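Local coordinates for probable ribose-5-phosphate isomerase B (Mycoplasma genitalium, PDB 6MU0), which probably interconverts ribulose 5-phosphate and ribose 5-phosphate in the non-oxidative stage of the pentose phosphate pathway, at residues A104-L118 with I131-H145. Sequence-based numbering, arbitrary orientation. Where two conformers were deposited one is given.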
ATOM      1  N   ALA A 104      12.069  -1.845   2.002  1.00 10.45           N
ATOM      2  CA  ALA A 104      10.704  -2.329   2.201  1.00 10.15           C
ATOM      3  C   ALA A 104      10.368  -2.504   3.678  1.00 10.06           C
ATOM      4  O   ALA A 104       9.316  -2.047   4.137  1.00 10.40           O
ATOM      5  CB  ALA A 104      10.466  -3.627   1.425  1.00 11.16           C
ATOM      6  N   ALA A 105      11.226  -3.199   4.428  1.00 10.44           N
ATOM      7  CA  ALA A 105      10.951  -3.396   5.847  1.00 10.68           C
ATOM      8  C   ALA A 105      10.898  -2.072   6.593  1.00 10.41           C
ATOM      9  O   ALA A 105      10.072  -1.899   7.496  1.00  9.93           O
ATOM     10  CB  ALA A 105      11.998  -4.325   6.461  1.00 12.85           C
ATOM     11  N   LEU A 106      11.771  -1.124   6.232  1.00 10.12           N
ATOM     12  CA  LEU A 106      11.830   0.157   6.932  1.00  9.32           C
ATOM     13  C   LEU A 106      10.516   0.918   6.837  1.00  8.74           C
ATOM     14  O   LEU A 106      10.165   1.660   7.760  1.00  8.89           O
ATOM     15  CB  LEU A 106      12.966   1.019   6.389  1.00  9.90           C
ATOM     16  CG  LEU A 106      14.351   0.643   6.901  1.00 10.92           C
ATOM     17  CD1 LEU A 106      15.418   1.305   6.047  1.00 11.84           C
ATOM     18  CD2 LEU A 106      14.516   1.036   8.370  1.00 11.63           C
ATOM     19  N   ALA A 107       9.784   0.760   5.729  1.00  9.03           N
ATOM     20  CA  ALA A 107       8.508   1.452   5.584  1.00  9.22           C
ATOM     21  C   ALA A 107       7.540   1.057   6.688  1.00  9.99           C
ATOM     22  O   ALA A 107       6.708   1.870   7.104  1.00 10.96           O
ATOM     23  CB  ALA A 107       7.897   1.146   4.219  1.00 10.18           C
ATOM     24  N   ARG A 108       7.624  -0.184   7.160  1.00 10.31           N
ATOM     25  CA  ARG A 108       6.848  -0.646   8.302  0.65 11.29           C
ATOM     26  C   ARG A 108       7.549  -0.309   9.620  1.00 10.62           C
ATOM     27  O   ARG A 108       6.937   0.247  10.536  1.00 11.75           O
ATOM     28  CB  ARG A 108       6.670  -2.163   8.178  0.65 13.17           C
ATOM     29  CG  ARG A 108       5.441  -2.721   8.852  0.65 14.57           C
ATOM     30  CD  ARG A 108       4.230  -2.678   7.935  0.65 15.68           C
ATOM     31  NE  ARG A 108       3.036  -3.126   8.640  0.65 15.43           N
ATOM     32  CZ  ARG A 108       2.662  -4.398   8.754  0.65 15.63           C
ATOM     33  NH1 ARG A 108       1.559  -4.703   9.422  0.65 17.41           N
ATOM     34  NH2 ARG A 108       3.386  -5.367   8.205  0.65 14.93           N
ATOM     35  N   GLN A 109       8.841  -0.642   9.712  1.00  9.77           N
ATOM     36  CA  GLN A 109       9.582  -0.544  10.971  1.00  9.86           C
ATOM     37  C   GLN A 109       9.623   0.882  11.499  1.00  9.28           C
ATOM     38  O   GLN A 109       9.425   1.115  12.700  1.00 10.66           O
ATOM     39  CB  GLN A 109      11.003  -1.072  10.765  1.00 10.79           C
ATOM     40  CG  GLN A 109      11.078  -2.568  10.534  1.00 11.92           C
ATOM     41  CD  GLN A 109      12.415  -3.006   9.962  1.00 12.80           C
ATOM     42  OE1 GLN A 109      13.155  -2.202   9.400  1.00 14.22           O
ATOM     43  NE2 GLN A 109      12.726  -4.295  10.099  1.00 14.92           N
ATOM     44  N   HIS A 110       9.934   1.845  10.625  1.00  9.26           N
ATOM     45  CA  HIS A 110      10.042   3.244  11.027  1.00  9.44           C
ATOM     46  C   HIS A 110       8.777   4.041  10.752  1.00  8.94           C
ATOM     47  O   HIS A 110       8.366   4.849  11.586  1.00 10.10           O
ATOM     48  CB  HIS A 110      11.197   3.933  10.293  1.00  9.28           C
ATOM     49  CG  HIS A 110      12.547   3.521  10.765  1.00  9.26           C
ATOM     50  ND1 HIS A 110      13.679   4.254  10.485  1.00 10.67           N
ATOM     51  CD2 HIS A 110      12.953   2.462  11.505  1.00 10.34           C
ATOM     52  CE1 HIS A 110      14.727   3.659  11.028  1.00 10.69           C
ATOM     53  NE2 HIS A 110      14.313   2.573  11.656  1.00 10.60           N
ATOM     54  N   ASP A 111       8.149   3.844   9.595  1.00  9.26           N
ATOM     55  CA  ASP A 111       7.076   4.734   9.174  1.00  9.93           C
ATOM     56  C   ASP A 111       5.682   4.208   9.478  1.00  9.11           C
ATOM     57  O   ASP A 111       4.708   4.925   9.230  1.00  9.80           O
ATOM     58  CB  ASP A 111       7.174   5.015   7.667  1.00 11.85           C
ATOM     59  CG  ASP A 111       8.532   5.492   7.250  1.00 15.58           C
ATOM     60  OD1 ASP A 111       8.874   6.647   7.543  1.00 17.13           O
ATOM     61  OD2 ASP A 111       9.259   4.711   6.611  1.00 15.81           O
ATOM     62  N   ASN A 112       5.565   2.978   9.983  1.00  9.77           N
ATOM     63  CA  ASN A 112       4.273   2.365  10.304  1.00 10.93           C
ATOM     64  C   ASN A 112       3.288   2.453   9.140  1.00  9.62           C
ATOM     65  O   ASN A 112       2.087   2.639   9.331  1.00 10.04           O
ATOM     66  CB  ASN A 112       3.658   2.947  11.577  1.00 13.40           C
ATOM     67  CG  ASN A 112       2.614   2.036  12.168  1.00 15.63           C
ATOM     68  OD1 ASN A 112       2.643   0.826  11.946  1.00 16.19           O
ATOM     69  ND2 ASN A 112       1.678   2.607  12.919  1.00 19.01           N
ATOM     70  N   ALA A 113       3.791   2.320   7.917  1.00  9.04           N
ATOM     71  CA  ALA A 113       2.917   2.520   6.771  1.00  8.86           C
ATOM     72  C   ALA A 113       1.784   1.505   6.781  1.00  8.54           C
ATOM     73  O   ALA A 113       1.988   0.329   7.084  1.00  9.79           O
ATOM     74  CB  ALA A 113       3.715   2.368   5.479  1.00 10.05           C
ATOM     75  N   ASN A 114       0.581   1.961   6.438  1.00  8.28           N
ATOM     76  CA  ASN A 114      -0.525   1.042   6.207  1.00  8.32           C
ATOM     77  C   ASN A 114      -0.924   0.935   4.744  1.00  7.92           C
ATOM     78  O   ASN A 114      -1.829   0.159   4.424  1.00  8.79           O
ATOM     79  CB  ASN A 114      -1.728   1.331   7.116  1.00  8.61           C
ATOM     80  CG  ASN A 114      -2.209   2.764   7.028  1.00  8.30           C
ATOM     81  OD1 ASN A 114      -1.930   3.478   6.062  1.00  8.58           O
ATOM     82  ND2 ASN A 114      -2.949   3.197   8.044  1.00 10.48           N
ATOM     83  N   VAL A 115      -0.243   1.656   3.850  1.00  8.00           N
ATOM     84  CA  VAL A 115      -0.430   1.515   2.416  1.00  7.82           C
ATOM     85  C   VAL A 115       0.947   1.464   1.769  1.00  7.78           C
ATOM     86  O   VAL A 115       1.797   2.330   2.024  1.00  8.81           O
ATOM     87  CB  VAL A 115      -1.286   2.649   1.819  1.00  8.12           C
ATOM     88  CG1 VAL A 115      -1.310   2.580   0.292  1.00  9.15           C
ATOM     89  CG2 VAL A 115      -2.716   2.595   2.369  1.00  9.43           C
ATOM     90  N   LEU A 116       1.167   0.430   0.962  1.00  7.23           N
ATOM     91  CA  LEU A 116       2.404   0.205   0.235  1.00  7.64           C
ATOM     92  C   LEU A 116       2.159   0.577  -1.221  1.00  7.11           C
ATOM     93  O   LEU A 116       1.240   0.043  -1.852  1.00  7.74           O
ATOM     94  CB  LEU A 116       2.773  -1.274   0.349  1.00  8.57           C
ATOM     95  CG  LEU A 116       3.962  -1.746  -0.477  1.00  8.94           C
ATOM     96  CD1 LEU A 116       5.250  -1.078  -0.024  1.00 10.03           C
ATOM     97  CD2 LEU A 116       4.059  -3.264  -0.375  1.00  9.80           C
ATOM     98  N   CYS A 117       2.981   1.485  -1.746  1.00  7.20           N
ATOM     99  CA  CYS A 117       2.873   1.972  -3.115  1.00  7.13           C
ATOM    100  C   CYS A 117       4.049   1.455  -3.928  1.00  7.27           C
ATOM    101  O   CYS A 117       5.203   1.530  -3.479  1.00  7.77           O
ATOM    102  CB  CYS A 117       2.839   3.499  -3.138  1.00  7.46           C
ATOM    103  SG  CYS A 117       1.442   4.163  -2.186  1.00  8.50           S
ATOM    104  N   LEU A 118       3.745   0.942  -5.125  1.00  6.85           N
ATOM    105  CA  LEU A 118       4.686   0.212  -5.957  1.00  7.06           C
ATOM    106  C   LEU A 118       4.665   0.757  -7.378  1.00  6.63           C
ATOM    107  O   LEU A 118       3.649   1.271  -7.861  1.00  7.48           O
ATOM    108  CB  LEU A 118       4.313  -1.274  -6.035  1.00  7.32           C
ATOM    109  CG  LEU A 118       4.186  -2.017  -4.708  1.00  8.03           C
ATOM    110  CD1 LEU A 118       3.673  -3.426  -4.931  1.00  8.57           C
ATOM    111  CD2 LEU A 118       5.510  -2.037  -3.969  1.00  8.78           C
ATOM    112  N   ILE A 131       9.325  -7.014  -2.191  1.00  8.93           N
ATOM    113  CA  ILE A 131       8.961  -5.825  -1.427  1.00  9.14           C
ATOM    114  C   ILE A 131       7.710  -6.091  -0.601  1.00  8.98           C
ATOM    115  O   ILE A 131       7.661  -5.802   0.600  1.00  9.24           O
ATOM    116  CB  ILE A 131       8.777  -4.637  -2.386  1.00  8.74           C
ATOM    117  CG1 ILE A 131      10.134  -4.179  -2.939  1.00  9.06           C
ATOM    118  CG2 ILE A 131       8.007  -3.503  -1.714  1.00  9.66           C
ATOM    119  CD1 ILE A 131      10.023  -3.256  -4.136  1.00  9.65           C
ATOM    120  N   VAL A 132       6.677  -6.641  -1.245  1.00  8.81           N
ATOM    121  CA  VAL A 132       5.436  -6.976  -0.547  1.00  9.03           C
ATOM    122  C   VAL A 132       5.713  -7.918   0.616  1.00  9.49           C
ATOM    123  O   VAL A 132       5.253  -7.696   1.743  1.00 10.33           O
ATOM    124  CB  VAL A 132       4.414  -7.570  -1.534  1.00  9.48           C
ATOM    125  CG1 VAL A 132       3.222  -8.142  -0.788  1.00 10.90           C
ATOM    126  CG2 VAL A 132       3.941  -6.516  -2.526  1.00  9.90           C
ATOM    127  N   ASP A 133       6.469  -8.988   0.364  1.00  9.66           N
ATOM    128  CA  ASP A 133       6.712  -9.972   1.416  1.00 10.85           C
ATOM    129  C   ASP A 133       7.439  -9.352   2.604  1.00 11.22           C
ATOM    130  O   ASP A 133       7.088  -9.615   3.762  1.00 12.00           O
ATOM    131  CB  ASP A 133       7.513 -11.155   0.866  1.00 11.62           C
ATOM    132  CG  ASP A 133       6.670 -12.120   0.033  1.00 12.68           C
ATOM    133  OD1 ASP A 133       5.422 -12.032   0.047  1.00 14.12           O
ATOM    134  OD2 ASP A 133       7.279 -12.979  -0.637  1.00 14.03           O
ATOM    135  N   ASP A 134       8.463  -8.534   2.343  1.00 11.00           N
ATOM    136  CA  ASP A 134       9.226  -7.960   3.449  1.00 13.17           C
ATOM    137  C   ASP A 134       8.421  -6.902   4.193  1.00 13.57           C
ATOM    138  O   ASP A 134       8.542  -6.769   5.416  1.00 16.13           O
ATOM    139  CB  ASP A 134      10.565  -7.410   2.962  1.00 17.51           C
ATOM    140  CG  ASP A 134      11.747  -8.058   3.670  1.00 22.94           C
ATOM    141  OD1 ASP A 134      11.571  -9.149   4.261  1.00 25.53           O
ATOM    142  OD2 ASP A 134      12.851  -7.476   3.658  1.00 26.35           O
ATOM    143  N   PHE A 135       7.594  -6.143   3.470  1.00 12.74           N
ATOM    144  CA  PHE A 135       6.711  -5.174   4.109  1.00 13.34           C
ATOM    145  C   PHE A 135       5.736  -5.866   5.055  1.00 13.28           C
ATOM    146  O   PHE A 135       5.530  -5.413   6.187  1.00 14.72           O
ATOM    147  CB  PHE A 135       5.965  -4.408   3.017  1.00 13.49           C
ATOM    148  CG  PHE A 135       5.014  -3.364   3.529  1.00 13.63           C
ATOM    149  CD1 PHE A 135       5.467  -2.093   3.831  1.00 14.82           C
ATOM    150  CD2 PHE A 135       3.663  -3.637   3.668  1.00 13.96           C
ATOM    151  CE1 PHE A 135       4.599  -1.118   4.274  1.00 15.85           C
ATOM    152  CE2 PHE A 135       2.787  -2.667   4.119  1.00 14.90           C
ATOM    153  CZ  PHE A 135       3.258  -1.407   4.424  1.00 15.71           C
ATOM    154  N   LEU A 136       5.154  -6.985   4.618  1.00 13.11           N
ATOM    155  CA  LEU A 136       4.180  -7.687   5.449  1.00 13.72           C
ATOM    156  C   LEU A 136       4.835  -8.400   6.625  1.00 14.13           C
ATOM    157  O   LEU A 136       4.227  -8.510   7.696  1.00 16.89           O
ATOM    158  CB  LEU A 136       3.387  -8.679   4.601  1.00 13.35           C
ATOM    159  CG  LEU A 136       2.463  -8.031   3.573  1.00 14.73           C
ATOM    160  CD1 LEU A 136       1.827  -9.075   2.694  1.00 15.11           C
ATOM    161  CD2 LEU A 136       1.399  -7.206   4.272  1.00 16.66           C
ATOM    162  N   LYS A 137       6.063  -8.891   6.448  1.00 14.16           N
ATOM    163  CA  LYS A 137       6.763  -9.598   7.516  1.00 16.32           C
ATOM    164  C   LYS A 137       7.298  -8.652   8.585  1.00 17.22           C
ATOM    165  O   LYS A 137       7.425  -9.049   9.748  1.00 18.13           O
ATOM    166  CB  LYS A 137       7.914 -10.408   6.914  1.00 19.31           C
ATOM    167  CG  LYS A 137       8.644 -11.315   7.892  1.00 24.04           C
ATOM    168  CD  LYS A 137       9.735 -12.105   7.184  1.00 28.06           C
ATOM    169  CE  LYS A 137      10.460 -13.037   8.144  1.00 31.09           C
ATOM    170  NZ  LYS A 137      11.525 -13.820   7.456  1.00 33.54           N
ATOM    171  N   ALA A 138       7.622  -7.417   8.215  1.00 15.94           N
ATOM    172  CA  ALA A 138       8.206  -6.471   9.146  1.00 16.69           C
ATOM    173  C   ALA A 138       7.164  -6.000  10.158  1.00 17.01           C
ATOM    174  O   ALA A 138       5.954  -6.089   9.936  1.00 18.48           O
ATOM    175  CB  ALA A 138       8.762  -5.271   8.381  1.00 16.62           C
ATOM    176  N   ASN A 139       7.658  -5.492  11.287  1.00 17.61           N
ATOM    177  CA  ASN A 139       6.822  -4.948  12.347  1.00 18.96           C
ATOM    178  C   ASN A 139       7.274  -3.534  12.682  1.00 16.65           C
ATOM    179  O   ASN A 139       8.470  -3.228  12.658  1.00 16.93           O
ATOM    180  CB  ASN A 139       6.908  -5.812  13.611  1.00 22.71           C
ATOM    181  CG  ASN A 139       6.422  -7.227  13.381  1.00 28.66           C
ATOM    182  OD1 ASN A 139       5.318  -7.438  12.883  1.00 30.67           O
ATOM    183  ND2 ASN A 139       7.248  -8.205  13.731  1.00 31.02           N
ATOM    184  N   PHE A 140       6.305  -2.676  12.995  1.00 14.55           N
ATOM    185  CA  PHE A 140       6.604  -1.330  13.466  1.00 13.01           C
ATOM    186  C   PHE A 140       7.437  -1.402  14.742  1.00 12.77           C
ATOM    187  O   PHE A 140       7.131  -2.177  15.654  1.00 15.09           O
ATOM    188  CB  PHE A 140       5.285  -0.594  13.721  1.00 13.34           C
ATOM    189  CG  PHE A 140       5.444   0.840  14.147  1.00 13.35           C
ATOM    190  CD1 PHE A 140       6.290   1.700  13.460  1.00 12.47           C
ATOM    191  CD2 PHE A 140       4.724   1.334  15.222  1.00 15.01           C
ATOM    192  CE1 PHE A 140       6.422   3.025  13.849  1.00 13.65           C
ATOM    193  CE2 PHE A 140       4.856   2.655  15.620  1.00 16.17           C
ATOM    194  CZ  PHE A 140       5.702   3.501  14.929  1.00 14.77           C
ATOM    195  N   GLU A 141       8.502  -0.600  14.803  1.00 12.30           N
ATOM    196  CA  GLU A 141       9.442  -0.635  15.919  1.00 12.40           C
ATOM    197  C   GLU A 141       9.094   0.337  17.047  1.00 12.52           C
ATOM    198  O   GLU A 141       9.741   0.293  18.101  1.00 14.97           O
ATOM    199  CB  GLU A 141      10.889  -0.463  15.414  1.00 12.11           C
ATOM    200  CG  GLU A 141      11.372  -1.676  14.601  1.00 12.50           C
ATOM    201  CD  GLU A 141      12.749  -1.517  13.968  1.00 12.48           C
ATOM    202  OE1 GLU A 141      13.348  -0.426  14.056  1.00 14.14           O
ATOM    203  OE2 GLU A 141      13.228  -2.504  13.365  1.00 14.04           O
ATOM    204  N   GLY A 142       8.081   1.186  16.872  1.00 13.46           N
ATOM    205  CA  GLY A 142       7.612   2.041  17.949  1.00 13.74           C
ATOM    206  C   GLY A 142       8.674   3.006  18.444  1.00 13.29           C
ATOM    207  O   GLY A 142       9.556   3.445  17.706  1.00 12.36           O
ATOM    208  N   GLY A 143       8.586   3.347  19.724  1.00 14.10           N
ATOM    209  CA  GLY A 143       9.598   4.209  20.316  1.00 14.33           C
ATOM    210  C   GLY A 143       9.610   5.582  19.675  1.00 13.36           C
ATOM    211  O   GLY A 143       8.570   6.228  19.496  1.00 13.79           O
ATOM    212  N   ARG A 144      10.814   6.035  19.302  1.00 12.79           N
ATOM    213  CA  ARG A 144      10.943   7.332  18.643  1.00 11.46           C
ATOM    214  C   ARG A 144      10.086   7.410  17.388  1.00 11.76           C
ATOM    215  O   ARG A 144       9.605   8.492  17.023  1.00 12.31           O
ATOM    216  CB  ARG A 144      12.410   7.611  18.314  1.00 11.92           C
ATOM    217  CG  ARG A 144      13.016   6.667  17.277  1.00 10.94           C
ATOM    218  CD  ARG A 144      14.534   6.736  17.311  1.00 10.93           C
ATOM    219  NE  ARG A 144      15.193   5.984  16.239  1.00  9.80           N
ATOM    220  CZ  ARG A 144      15.482   4.689  16.288  1.00  9.28           C
ATOM    221  NH1 ARG A 144      15.172   3.971  17.366  1.00 10.20           N
ATOM    222  NH2 ARG A 144      16.096   4.116  15.260  1.00  9.59           N
ATOM    223  N   HIS A 145       9.879   6.279  16.717  1.00 10.86           N
ATOM    224  CA  HIS A 145       9.076   6.293  15.505  1.00 10.80           C
ATOM    225  C   HIS A 145       7.614   6.561  15.810  1.00 11.77           C
ATOM    226  O   HIS A 145       6.923   7.190  15.001  1.00 12.13           O
ATOM    227  CB  HIS A 145       9.255   4.977  14.763  1.00  9.51           C
ATOM    228  CG  HIS A 145      10.686   4.581  14.620  1.00  9.84           C
ATOM    229  ND1 HIS A 145      11.580   5.309  13.865  1.00 10.19           N
ATOM    230  CD2 HIS A 145      11.389   3.566  15.174  1.00 10.30           C
ATOM    231  CE1 HIS A 145      12.771   4.746  13.946  1.00  9.86           C
ATOM    232  NE2 HIS A 145      12.682   3.683  14.729  1.00 10.15           N
TER
HETATM  233  O   HOH W   1      13.501  -4.794   3.483  1.00 17.30           O
HETATM  234  O   HOH W   2      10.641  -5.955  11.518  1.00 17.43           O
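Arg108 reaches the carboxyl end of helix 125-137, where, in the conformer given, Arg108 NH2 donates a fairly straight hydrogen bond to Phe135 O (2.9 Å) close to the guanidinium plane. A weaker bond from the same nitrogen goes to Leu136 O; both carbonyls belong to the last turn, and Ala138 marks the exit from helical geometry. A bend at chi2 (87°) lays Arg108 CD over one face of the Phe135 ring, 4.0 Å from the centroid, while Leu116 CB covers the opposite face. Leu116 CD2 meets Val132 CG2 at 3.9 Å, seating helix 125-137 on strand 115-117 of the parallel sheet.

Beyond helix 125-137, Glu141 N donates to Gln109 O, on a lone pair in the carbonyl plane (2.9 Å, 165°). Water satisfies further donors: one molecule accepts from Ala105 N and donates to Asp134 OD2, and another accepts from both Gln109 NE2 and Asn139 N. The Asn112 amide stacks on Phe140, their planes nearly parallel. His110, the proton donor by similarity, forms an offset stack with His145, the centroids 4.0 Å apart and the planes at 20°.

Thus polar bonds, those of Arg108 in the conformer given, tie the helix end and the linker toward helix 144-158, whereas the His110 imidazole is met across the contact mainly through a ring face, consistent with stacking helping to orient the ring.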